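Local atomic coordinates of glucose import ATP-binding protein GlcV (Sulfolobus solfataricus, PDB entry 1OXX), a protein that hydrolyses ATP to power glucose uptake, serving as the energy-coupling subunit of the GlcSTUV ABC transporter. Residues A[278-283]-A[341-346]. The protein carries 1 engineered substitution. Residues are numbered along the deposited sequence; the frame is centred on the assembly and turned at random.
Sequences PEDVKL and YVRKDK
Tyr341 and Lys282 form an antiparallel hydrogen-bonded pair: Tyr341 N donates to Lys282 O (2.9 Å), almost in line with the carbonyl bond, and Tyr341 O accepts from Lys282 N, which comes from above the carbonyl plane. With CG anti to the carbonyl carbon (chi1 -74°), the Tyr341 ring leads away from the 278-283 segment, Lys282 O lying at its edge, in plane; the ring carries its hydroxyl to a hydrogen bond with Ile288 N, which suits a tyrosine here. Val342 forms the next, non-hydrogen-bonded pair with Val281. Both are beta-branched, suited to extended backbone, and turn to the same face in a loose apolar contact, 4.4 Å between Val342 CG1 and Val281 CG2. Where the strands end, Arg343 N donates to Asp280 O (3.1 Å). Chi1 of Arg343 (-61°) puts its CG 3.6 Å from Asp280 OD1, and the bend at chi2 turns the chain so that NE meets water 1, which also binds that oxygen and Glu279 O; NH1 reaches Ser292. Lys346 closes the 3-10 turn, its CB 3.3 Å from Asp280 OD2, and water 2 links that oxygen to Lys346 O. A short carboxylate suits this place, touching aliphatic stems directly and polar groups through water. Replacing Asp280 with alanine would probably leave both waters without their carboxylate anchor and open a gap beside those stems. Edge strand 281-284 thus pairs with 337-342 in an antiparallel sheet of the C-terminal region, consistent with an OB-like fold.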
loop_
_atom_site.group_PDB
_atom_site.type_symbol
_atom_site.label_atom_id
_atom_site.label_comp_id
_atom_site.label_asym_id
_atom_site.label_seq_id
_atom_site.Cartn_x
_atom_site.Cartn_y
_atom_site.Cartn_z
ATOM N N PRO A 278 0.161 10.127 15.470
ATOM C CA PRO A 278 -0.893 10.906 16.151
ATOM C C PRO A 278 -1.629 10.139 17.242
ATOM O O PRO A 278 -2.013 10.737 18.232
ATOM C CB PRO A 278 -1.818 11.314 15.016
ATOM C CG PRO A 278 -1.527 10.341 13.944
ATOM C CD PRO A 278 -0.047 10.102 14.013
ATOM N N GLU A 279 -1.834 8.834 17.085
ATOM C CA GLU A 279 -2.508 8.057 18.111
ATOM C C GLU A 279 -1.665 7.902 19.373
ATOM O O GLU A 279 -2.178 7.499 20.407
ATOM C CB GLU A 279 -2.895 6.685 17.580
ATOM C CG GLU A 279 -1.716 5.779 17.233
ATOM C CD GLU A 279 -1.328 5.800 15.765
ATOM O OE1 GLU A 279 -1.565 6.820 15.091
ATOM O OE2 GLU A 279 -0.748 4.776 15.293
ATOM N N ASP A 280 -0.387 8.240 19.271
ATOM C CA ASP A 280 0.548 8.092 20.383
ATOM C C ASP A 280 0.858 9.409 21.060
ATOM O O ASP A 280 1.863 9.528 21.767
ATOM C CB ASP A 280 1.821 7.404 19.912
ATOM C CG ASP A 280 1.553 6.019 19.372
ATOM O OD1 ASP A 280 0.703 5.298 19.961
ATOM O OD2 ASP A 280 2.144 5.619 18.346
ATOM N N VAL A 281 -0.008 10.385 20.823
ATOM C CA VAL A 281 0.084 11.716 21.427
ATOM C C VAL A 281 -1.235 12.009 22.145
ATOM O O VAL A 281 -2.304 11.681 21.632
ATOM C CB VAL A 281 0.316 12.798 20.356
ATOM C CG1 VAL A 281 0.293 14.226 20.951
ATOM C CG2 VAL A 281 1.605 12.552 19.605
ATOM N N LYS A 282 -1.153 12.647 23.319
ATOM C CA LYS A 282 -2.345 13.077 24.052
ATOM C C LYS A 282 -2.060 14.447 24.640
ATOM O O LYS A 282 -0.951 14.695 25.100
ATOM C CB LYS A 282 -2.694 12.089 25.168
ATOM C CG LYS A 282 -3.917 12.452 25.976
ATOM C CD LYS A 282 -4.302 11.328 26.965
ATOM C CE LYS A 282 -5.437 11.726 27.883
ATOM N NZ LYS A 282 -6.732 11.795 27.162
ATOM N N LEU A 283 -3.039 15.342 24.584
ATOM C CA LEU A 283 -2.911 16.706 25.104
ATOM C C LEU A 283 -3.823 16.948 26.308
ATOM O O LEU A 283 -4.918 16.371 26.406
ATOM C CB LEU A 283 -3.286 17.698 24.011
ATOM C CG LEU A 283 -2.619 17.506 22.653
ATOM C CD1 LEU A 283 -3.169 18.504 21.659
ATOM C CD2 LEU A 283 -1.125 17.621 22.753
ATOM N N TYR A 341 1.748 14.658 26.075
ATOM C CA TYR A 341 2.065 13.325 26.533
ATOM C C TYR A 341 2.236 12.440 25.311
ATOM O O TYR A 341 1.599 12.649 24.277
ATOM C CB TYR A 341 0.915 12.722 27.346
ATOM C CG TYR A 341 0.729 13.273 28.730
ATOM C CD1 TYR A 341 -0.024 14.421 28.958
ATOM C CD2 TYR A 341 1.272 12.614 29.815
ATOM C CE1 TYR A 341 -0.202 14.902 30.243
ATOM C CE2 TYR A 341 1.119 13.097 31.102
ATOM C CZ TYR A 341 0.367 14.228 31.313
ATOM O OH TYR A 341 0.197 14.699 32.602
ATOM N N VAL A 342 3.098 11.441 25.431
ATOM C CA VAL A 342 3.221 10.441 24.380
ATOM C C VAL A 342 3.278 9.042 24.975
ATOM O O VAL A 342 3.440 8.864 26.177
ATOM C CB VAL A 342 4.485 10.655 23.511
ATOM C CG1 VAL A 342 4.512 12.051 22.870
ATOM C CG2 VAL A 342 5.764 10.436 24.338
ATOM N N ARG A 343 3.130 8.040 24.113
ATOM C CA ARG A 343 3.384 6.659 24.491
ATOM C C ARG A 343 4.890 6.431 24.387
ATOM O O ARG A 343 5.454 6.430 23.288
ATOM C CB ARG A 343 2.683 5.713 23.529
ATOM C CG ARG A 343 1.202 5.877 23.509
ATOM C CD ARG A 343 0.540 5.402 24.772
ATOM N NE ARG A 343 -0.895 5.185 24.611
ATOM C CZ ARG A 343 -1.728 5.063 25.615
ATOM N NH1 ARG A 343 -1.275 5.132 26.858
ATOM N NH2 ARG A 343 -3.019 4.875 25.396
ATOM N N LYS A 344 5.551 6.235 25.524
ATOM C CA LYS A 344 7.005 6.090 25.533
ATOM C C LYS A 344 7.554 5.032 24.590
ATOM O O LYS A 344 8.541 5.276 23.882
ATOM C CB LYS A 344 7.476 5.804 26.944
ATOM C CG LYS A 344 8.987 5.660 27.072
ATOM C CD LYS A 344 9.341 5.332 28.526
ATOM C CE LYS A 344 10.829 5.055 28.713
ATOM N NZ LYS A 344 11.628 6.304 28.835
ATOM N N ASP A 345 6.920 3.866 24.578
ATOM C CA ASP A 345 7.410 2.768 23.764
ATOM C C ASP A 345 7.127 2.955 22.293
ATOM O O ASP A 345 7.597 2.152 21.472
ATOM C CB ASP A 345 6.877 1.414 24.245
ATOM C CG ASP A 345 5.389 1.255 24.057
ATOM O OD1 ASP A 345 4.718 2.217 23.627
ATOM O OD2 ASP A 345 4.796 0.180 24.317
ATOM N N LYS A 346 6.415 4.027 21.941
ATOM C CA LYS A 346 6.097 4.275 20.538
ATOM C C LYS A 346 6.914 5.426 19.956
ATOM O O LYS A 346 6.741 5.771 18.790
ATOM C CB LYS A 346 4.609 4.545 20.340
ATOM C CG LYS A 346 3.701 3.440 20.794
ATOM C CD LYS A 346 3.785 2.260 19.860
ATOM C CE LYS A 346 2.859 1.143 20.326
ATOM N NZ LYS A 346 2.887 0.004 19.397
HETATM O O HOH W 1 -1.776 5.197 21.908
HETATM O O HOH W 2 4.500 6.527 17.279
#